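Local coordinates for protein glycoside Hydrolase (Bacteroides uniformis, PDB 5T99) that probably hydrolyses beta-galactosidic linkages at the ends of agarose-derived oligosaccharides, as a family 2 glycoside hydrolase that binds galacto-isofagomine, at residues A[180-191]-A[281-291]. Sequence-based numbering, arbitrary orientation.
With EDO (1,2-ethanediol), chain J.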
ATOM      1  N   VAL A 180     -22.018 -26.822  10.055  1.00 21.67           N
ATOM      2  CA  VAL A 180     -22.761 -25.569  10.097  1.00 20.67           C
ATOM      3  C   VAL A 180     -21.776 -24.446  10.410  1.00 19.67           C
ATOM      4  O   VAL A 180     -21.191 -24.402  11.495  1.00 18.57           O
ATOM      5  CB  VAL A 180     -23.892 -25.602  11.144  1.00 21.08           C
ATOM      6  CG1 VAL A 180     -24.764 -24.358  11.029  1.00 20.89           C
ATOM      7  CG2 VAL A 180     -24.745 -26.857  10.976  1.00 21.53           C
ATOM      8  N   TYR A 181     -21.599 -23.532   9.463  1.00 19.25           N
ATOM      9  CA  TYR A 181     -20.548 -22.514   9.576  1.00 19.26           C
ATOM     10  C   TYR A 181     -20.772 -21.311   8.665  1.00 18.68           C
ATOM     11  O   TYR A 181     -21.550 -21.360   7.695  1.00 17.97           O
ATOM     12  CB  TYR A 181     -19.176 -23.119   9.226  1.00 19.61           C
ATOM     13  CG  TYR A 181     -19.068 -23.503   7.758  1.00 20.36           C
ATOM     14  CD1 TYR A 181     -18.371 -22.707   6.850  1.00 20.49           C
ATOM     15  CD2 TYR A 181     -19.706 -24.644   7.270  1.00 20.89           C
ATOM     16  CE1 TYR A 181     -18.294 -23.050   5.508  1.00 20.71           C
ATOM     17  CE2 TYR A 181     -19.644 -24.993   5.923  1.00 20.76           C
ATOM     18  CZ  TYR A 181     -18.937 -24.200   5.049  1.00 20.82           C
ATOM     19  OH  TYR A 181     -18.886 -24.562   3.722  1.00 20.65           O
ATOM     20  N   ILE A 182     -20.021 -20.258   8.975  1.00 18.25           N
ATOM     21  CA  ILE A 182     -19.969 -19.034   8.176  1.00 18.29           C
ATOM     22  C   ILE A 182     -18.924 -19.206   7.053  1.00 18.53           C
ATOM     23  O   ILE A 182     -17.743 -19.350   7.353  1.00 18.12           O
ATOM     24  CB  ILE A 182     -19.626 -17.827   9.085  1.00 17.63           C
ATOM     25  CG1 ILE A 182     -20.755 -17.605  10.101  1.00 17.39           C
ATOM     26  CG2 ILE A 182     -19.389 -16.563   8.273  1.00 17.26           C
ATOM     27  CD1 ILE A 182     -20.330 -16.819  11.321  1.00 17.57           C
ATOM     28  N   PRO A 183     -19.353 -19.186   5.764  1.00 19.19           N
ATOM     29  CA  PRO A 183     -18.424 -19.321   4.623  1.00 20.24           C
ATOM     30  C   PRO A 183     -17.636 -18.049   4.394  1.00 21.59           C
ATOM     31  O   PRO A 183     -17.800 -17.096   5.167  1.00 21.72           O
ATOM     32  CB  PRO A 183     -19.350 -19.607   3.447  1.00 19.98           C
ATOM     33  CG  PRO A 183     -20.610 -18.893   3.807  1.00 19.89           C
ATOM     34  CD  PRO A 183     -20.733 -18.954   5.303  1.00 19.36           C
ATOM     35  N   GLU A 184     -16.781 -18.014   3.368  1.00 23.44           N
ATOM     36  CA  GLU A 184     -15.830 -16.896   3.265  1.00 25.64           C
ATOM     37  C   GLU A 184     -16.550 -15.583   3.011  1.00 23.94           C
ATOM     38  O   GLU A 184     -17.577 -15.554   2.345  1.00 22.82           O
ATOM     39  CB  GLU A 184     -14.695 -17.123   2.250  1.00 27.40           C
ATOM     40  CG  GLU A 184     -15.105 -17.324   0.803  1.00 29.99           C
ATOM     41  CD  GLU A 184     -13.979 -17.032  -0.199  1.00 32.53           C
ATOM     42  OE1 GLU A 184     -12.817 -16.705   0.196  1.00 33.91           O
ATOM     43  OE2 GLU A 184     -14.269 -17.137  -1.404  1.00 33.77           O
ATOM     44  N   HIS A 185     -16.009 -14.518   3.591  1.00 23.34           N
ATOM     45  CA  HIS A 185     -16.616 -13.189   3.539  1.00 23.30           C
ATOM     46  C   HIS A 185     -18.071 -13.187   4.007  1.00 21.19           C
ATOM     47  O   HIS A 185     -18.888 -12.433   3.499  1.00 20.68           O
ATOM     48  CB  HIS A 185     -16.493 -12.628   2.123  1.00 24.35           C
ATOM     49  CG  HIS A 185     -15.130 -12.814   1.534  1.00 26.27           C
ATOM     50  ND1 HIS A 185     -14.927 -13.174   0.218  1.00 26.45           N
ATOM     51  CD2 HIS A 185     -13.900 -12.718   2.096  1.00 26.34           C
ATOM     52  CE1 HIS A 185     -13.628 -13.259  -0.011  1.00 27.24           C
ATOM     53  NE2 HIS A 185     -12.985 -12.998   1.114  1.00 26.62           N
ATOM     54  N   GLY A 186     -18.365 -14.006   5.011  1.00 19.74           N
ATOM     55  CA  GLY A 186     -19.737 -14.298   5.405  1.00 19.14           C
ATOM     56  C   GLY A 186     -20.406 -13.377   6.415  1.00 18.28           C
ATOM     57  O   GLY A 186     -21.544 -13.650   6.813  1.00 18.01           O
ATOM     58  N   VAL A 187     -19.711 -12.317   6.843  1.00 17.88           N
ATOM     59  CA  VAL A 187     -20.303 -11.272   7.691  1.00 17.58           C
ATOM     60  C   VAL A 187     -20.070  -9.897   7.064  1.00 17.29           C
ATOM     61  O   VAL A 187     -18.968  -9.578   6.633  1.00 17.74           O
ATOM     62  CB  VAL A 187     -19.728 -11.287   9.120  1.00 17.70           C
ATOM     63  CG1 VAL A 187     -20.307 -10.144   9.950  1.00 17.80           C
ATOM     64  CG2 VAL A 187     -19.995 -12.626   9.790  1.00 17.64           C
ATOM     65  N   TYR A 188     -21.123  -9.090   7.040  1.00 16.60           N
ATOM     66  CA  TYR A 188     -21.109  -7.778   6.428  1.00 15.96           C
ATOM     67  C   TYR A 188     -21.638  -6.776   7.468  1.00 16.05           C
ATOM     68  O   TYR A 188     -22.817  -6.805   7.805  1.00 16.53           O
ATOM     69  CB  TYR A 188     -21.973  -7.838   5.153  1.00 15.40           C
ATOM     70  CG  TYR A 188     -22.235  -6.542   4.418  1.00 15.02           C
ATOM     71  CD1 TYR A 188     -21.324  -5.471   4.432  1.00 14.76           C
ATOM     72  CD2 TYR A 188     -23.402  -6.397   3.656  1.00 15.17           C
ATOM     73  CE1 TYR A 188     -21.585  -4.302   3.717  1.00 14.65           C
ATOM     74  CE2 TYR A 188     -23.664  -5.239   2.939  1.00 14.89           C
ATOM     75  CZ  TYR A 188     -22.762  -4.193   2.970  1.00 14.80           C
ATOM     76  OH  TYR A 188     -23.070  -3.041   2.262  1.00 14.74           O
ATOM     77  N   VAL A 189     -20.747  -5.912   7.971  1.00 15.94           N
ATOM     78  CA  VAL A 189     -21.020  -4.984   9.069  1.00 15.52           C
ATOM     79  C   VAL A 189     -21.132  -3.560   8.537  1.00 15.36           C
ATOM     80  O   VAL A 189     -20.181  -3.062   7.923  1.00 16.33           O
ATOM     81  CB  VAL A 189     -19.867  -5.019  10.096  1.00 15.75           C
ATOM     82  CG1 VAL A 189     -20.143  -4.076  11.274  1.00 15.62           C
ATOM     83  CG2 VAL A 189     -19.615  -6.447  10.575  1.00 15.90           C
ATOM     84  N   THR A 190     -22.269  -2.907   8.780  1.00 14.78           N
ATOM     85  CA  THR A 190     -22.495  -1.509   8.389  1.00 14.44           C
ATOM     86  C   THR A 190     -22.940  -0.691   9.599  1.00 14.16           C
ATOM     87  O   THR A 190     -23.256  -1.261  10.649  1.00 13.84           O
ATOM     88  CB  THR A 190     -23.537  -1.403   7.258  1.00 15.01           C
ATOM     89  OG1 THR A 190     -24.766  -2.073   7.628  1.00 14.76           O
ATOM     90  CG2 THR A 190     -22.968  -2.019   5.964  1.00 15.16           C
ATOM     91  N   THR A 191     -22.933   0.636   9.461  1.00 14.20           N
ATOM     92  CA  THR A 191     -23.325   1.555  10.540  1.00 14.50           C
ATOM     93  C   THR A 191     -24.260   2.645  10.006  1.00 15.09           C
ATOM     94  O   THR A 191     -23.831   3.779   9.726  1.00 16.25           O
ATOM     95  CB  THR A 191     -22.110   2.191  11.247  1.00 14.24           C
ATOM     96  OG1 THR A 191     -21.284   2.866  10.297  1.00 14.12           O
ATOM     97  CG2 THR A 191     -21.295   1.150  11.957  1.00 14.35           C
ATOM     98  N   THR A 281     -20.985 -24.302  16.937  1.00 21.03           N
ATOM     99  CA  THR A 281     -20.462 -24.885  15.700  1.00 20.61           C
ATOM    100  C   THR A 281     -19.366 -24.073  15.013  1.00 20.50           C
ATOM    101  O   THR A 281     -18.574 -24.640  14.258  1.00 20.82           O
ATOM    102  CB  THR A 281     -21.570 -25.119  14.669  1.00 21.50           C
ATOM    103  OG1 THR A 281     -22.039 -23.863  14.151  1.00 22.30           O
ATOM    104  CG2 THR A 281     -22.717 -25.889  15.300  1.00 21.95           C
ATOM    105  N   ASP A 282     -19.322 -22.762  15.240  1.00 20.25           N
ATOM    106  CA  ASP A 282     -18.376 -21.895  14.543  1.00 19.14           C
ATOM    107  C   ASP A 282     -18.173 -20.561  15.252  1.00 18.70           C
ATOM    108  O   ASP A 282     -19.069 -20.075  15.950  1.00 17.75           O
ATOM    109  CB  ASP A 282     -18.868 -21.640  13.114  1.00 19.27           C
ATOM    110  CG  ASP A 282     -17.788 -21.070  12.213  1.00 19.16           C
ATOM    111  OD1 ASP A 282     -16.582 -21.242  12.515  1.00 19.59           O
ATOM    112  OD2 ASP A 282     -18.156 -20.438  11.209  1.00 18.62           O
ATOM    113  N   THR A 283     -16.976 -20.004  15.076  1.00 18.52           N
ATOM    114  CA  THR A 283     -16.608 -18.702  15.613  1.00 18.71           C
ATOM    115  C   THR A 283     -15.926 -17.961  14.492  1.00 19.37           C
ATOM    116  O   THR A 283     -15.038 -18.510  13.850  1.00 19.93           O
ATOM    117  CB  THR A 283     -15.644 -18.815  16.809  1.00 18.63           C
ATOM    118  OG1 THR A 283     -16.265 -19.549  17.874  1.00 18.83           O
ATOM    119  CG2 THR A 283     -15.256 -17.434  17.334  1.00 18.95           C
ATOM    120  N   TYR A 284     -16.325 -16.709  14.272  1.00 20.00           N
ATOM    121  CA  TYR A 284     -15.882 -15.928  13.116  1.00 19.65           C
ATOM    122  C   TYR A 284     -15.708 -14.473  13.524  1.00 19.59           C
ATOM    123  O   TYR A 284     -16.654 -13.843  14.009  1.00 19.22           O
ATOM    124  CB  TYR A 284     -16.934 -16.034  12.017  1.00 20.62           C
ATOM    125  CG  TYR A 284     -16.566 -15.460  10.663  1.00 21.21           C
ATOM    126  CD1 TYR A 284     -16.026 -16.275   9.658  1.00 21.71           C
ATOM    127  CD2 TYR A 284     -16.792 -14.122  10.369  1.00 21.40           C
ATOM    128  CE1 TYR A 284     -15.722 -15.766   8.402  1.00 21.98           C
ATOM    129  CE2 TYR A 284     -16.489 -13.604   9.116  1.00 22.34           C
ATOM    130  CZ  TYR A 284     -15.956 -14.430   8.135  1.00 22.44           C
ATOM    131  OH  TYR A 284     -15.649 -13.918   6.895  1.00 23.61           O
ATOM    132  N   PHE A 285     -14.504 -13.950  13.317  1.00 19.19           N
ATOM    133  CA  PHE A 285     -14.148 -12.606  13.723  1.00 19.08           C
ATOM    134  C   PHE A 285     -14.164 -11.638  12.532  1.00 18.46           C
ATOM    135  O   PHE A 285     -13.809 -12.018  11.413  1.00 17.34           O
ATOM    136  CB  PHE A 285     -12.772 -12.615  14.385  1.00 19.68           C
ATOM    137  CG  PHE A 285     -12.751 -13.282  15.734  1.00 20.21           C
ATOM    138  CD1 PHE A 285     -13.072 -12.558  16.896  1.00 20.66           C
ATOM    139  CD2 PHE A 285     -12.400 -14.623  15.858  1.00 20.58           C
ATOM    140  CE1 PHE A 285     -13.039 -13.156  18.147  1.00 20.48           C
ATOM    141  CE2 PHE A 285     -12.368 -15.231  17.112  1.00 20.89           C
ATOM    142  CZ  PHE A 285     -12.694 -14.499  18.256  1.00 20.88           C
ATOM    143  N   THR A 286     -14.599 -10.403  12.794  1.00 17.95           N
ATOM    144  CA  THR A 286     -14.580  -9.314  11.814  1.00 18.05           C
ATOM    145  C   THR A 286     -14.136  -8.018  12.514  1.00 18.31           C
ATOM    146  O   THR A 286     -14.709  -7.621  13.530  1.00 17.73           O
ATOM    147  CB  THR A 286     -15.971  -9.071  11.177  1.00 18.06           C
ATOM    148  OG1 THR A 286     -16.492 -10.281  10.612  1.00 17.43           O
ATOM    149  CG2 THR A 286     -15.891  -7.997  10.077  1.00 18.00           C
ATOM    150  N   ASP A 287     -13.121  -7.356  11.969  1.00 18.61           N
ATOM    151  CA  ASP A 287     -12.715  -6.055  12.484  1.00 18.51           C
ATOM    152  C   ASP A 287     -13.547  -5.006  11.783  1.00 17.78           C
ATOM    153  O   ASP A 287     -13.849  -5.150  10.590  1.00 18.08           O
ATOM    154  CB  ASP A 287     -11.228  -5.818  12.252  1.00 19.63           C
ATOM    155  CG  ASP A 287     -10.354  -6.647  13.181  1.00 20.73           C
ATOM    156  OD1 ASP A 287     -10.693  -6.791  14.380  1.00 22.22           O
ATOM    157  OD2 ASP A 287      -9.316  -7.146  12.722  1.00 21.65           O
ATOM    158  N   PHE A 288     -13.960  -3.981  12.527  1.00 16.80           N
ATOM    159  CA  PHE A 288     -14.759  -2.896  11.953  1.00 15.97           C
ATOM    160  C   PHE A 288     -14.619  -1.605  12.741  1.00 15.56           C
ATOM    161  O   PHE A 288     -14.168  -1.617  13.886  1.00 15.86           O
ATOM    162  CB  PHE A 288     -16.236  -3.300  11.832  1.00 15.92           C
ATOM    163  CG  PHE A 288     -16.998  -3.270  13.137  1.00 15.86           C
ATOM    164  CD1 PHE A 288     -17.663  -2.122  13.544  1.00 15.66           C
ATOM    165  CD2 PHE A 288     -17.050  -4.392  13.957  1.00 16.00           C
ATOM    166  CE1 PHE A 288     -18.357  -2.086  14.746  1.00 15.89           C
ATOM    167  CE2 PHE A 288     -17.745  -4.364  15.159  1.00 15.92           C
ATOM    168  CZ  PHE A 288     -18.407  -3.214  15.550  1.00 15.86           C
ATOM    169  N   GLY A 289     -15.009  -0.503  12.101  1.00 15.04           N
ATOM    170  CA  GLY A 289     -15.030   0.811  12.710  1.00 14.81           C
ATOM    171  C   GLY A 289     -16.382   1.483  12.559  1.00 14.72           C
ATOM    172  O   GLY A 289     -17.228   1.046  11.764  1.00 14.27           O
ATOM    173  N   ILE A 290     -16.566   2.553  13.329  1.00 14.60           N
ATOM    174  CA  ILE A 290     -17.808   3.303  13.360  1.00 15.19           C
ATOM    175  C   ILE A 290     -17.560   4.724  12.849  1.00 15.68           C
ATOM    176  O   ILE A 290     -17.029   5.587  13.562  1.00 15.85           O
ATOM    177  CB  ILE A 290     -18.420   3.315  14.779  1.00 15.15           C
ATOM    178  CG1 ILE A 290     -18.616   1.873  15.275  1.00 15.41           C
ATOM    179  CG2 ILE A 290     -19.736   4.084  14.792  1.00 15.27           C
ATOM    180  CD1 ILE A 290     -19.301   1.736  16.630  1.00 15.37           C
ATOM    181  N   ARG A 291     -17.949   4.952  11.601  1.00 16.47           N
ATOM    182  CA  ARG A 291     -17.861   6.266  10.979  1.00 16.65           C
ATOM    183  C   ARG A 291     -18.911   6.345   9.893  1.00 16.36           C
ATOM    184  O   ARG A 291     -19.280   5.319   9.315  1.00 16.07           O
ATOM    185  CB  ARG A 291     -16.440   6.549  10.430  1.00 17.09           C
ATOM    186  CG  ARG A 291     -16.126   6.130   8.987  1.00 17.23           C
ATOM    187  CD  ARG A 291     -16.015   4.635   8.847  1.00 17.35           C
ATOM    188  NE  ARG A 291     -15.806   4.201   7.458  1.00 17.75           N
ATOM    189  CZ  ARG A 291     -16.771   3.915   6.570  1.00 17.64           C
ATOM    190  NH1 ARG A 291     -16.430   3.501   5.355  1.00 17.22           N
ATOM    191  NH2 ARG A 291     -18.071   4.035   6.868  1.00 17.98           N
TER
HETATM  192  C1  EDO J 908     -18.101  -0.342   7.557  1.00 24.28           C
HETATM  193  O1  EDO J 908     -18.587  -1.397   6.687  1.00 24.12           O
HETATM  194  C2  EDO J 908     -17.819  -0.828   8.983  1.00 23.70           C
HETATM  195  O2  EDO J 908     -16.425  -0.718   9.345  1.00 22.22           O
HETATM  196  O   HOH W   1     -16.428 -11.036   6.484  1.00 17.55           O
HETATM  197  O   HOH W   2     -18.671   2.593  10.032  1.00  9.77           O
HETATM  198  O   HOH W   3     -21.124   4.239   7.713  1.00 11.09           O
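Tyr284 carries its ring away from its own strand and toward the 182-186 loop because CG stands opposite the backbone N (chi1 -171°), while Ile182, with CG1 beside its own N, lays CG2 over one face of that ring. The methyl sits over the middle of the face, 3.7 Å from Ile182 CG2 to the Tyr284 ring centroid, and Ile182 CD1 packs against Tyr284 CB. Val187 CG2 comes obliquely to the ring at CD2 and CE2. At the far end, Tyr284 OH reaches the type II turn from Pro183 to Gly186, where Gly186 N gives it a weak hydrogen bond (3.3 Å), and a water in the ring plane links the hydroxyl to Val187 O. With an alanine in place of this tyrosine, Ile182 CG2 and Val187 CG2 would probably face a gap, and Gly186 N and the bridging water would lose the hydroxyl. Nearer the start of both segments, Ile182 N donates an almost straight bond to Asp282 OD2 (2.9 Å, 171°), meeting the carboxylate on its anti side, and Thr281 OG1 donates to Val180 O from above the carbonyl plane. Farther along, Val189 CG1 lies over one face of the Phe288 ring, off its centre, and a water joins Thr191 OG1 to Gly289 O and Arg291 N. The edge strands 180-194 and 279-288, whose segments 187-191 and 281-288 run in roughly the same direction, 31° apart, join the two sheets of the family 2 beta-sandwich domain largely through side chains. Strand 198-209 pairs with the first and strand 268-276 with the second, while Asn405, preceding strand 409-416 of the catalytic barrel, hydrogen-bonds the backbone of Val187 and Val189.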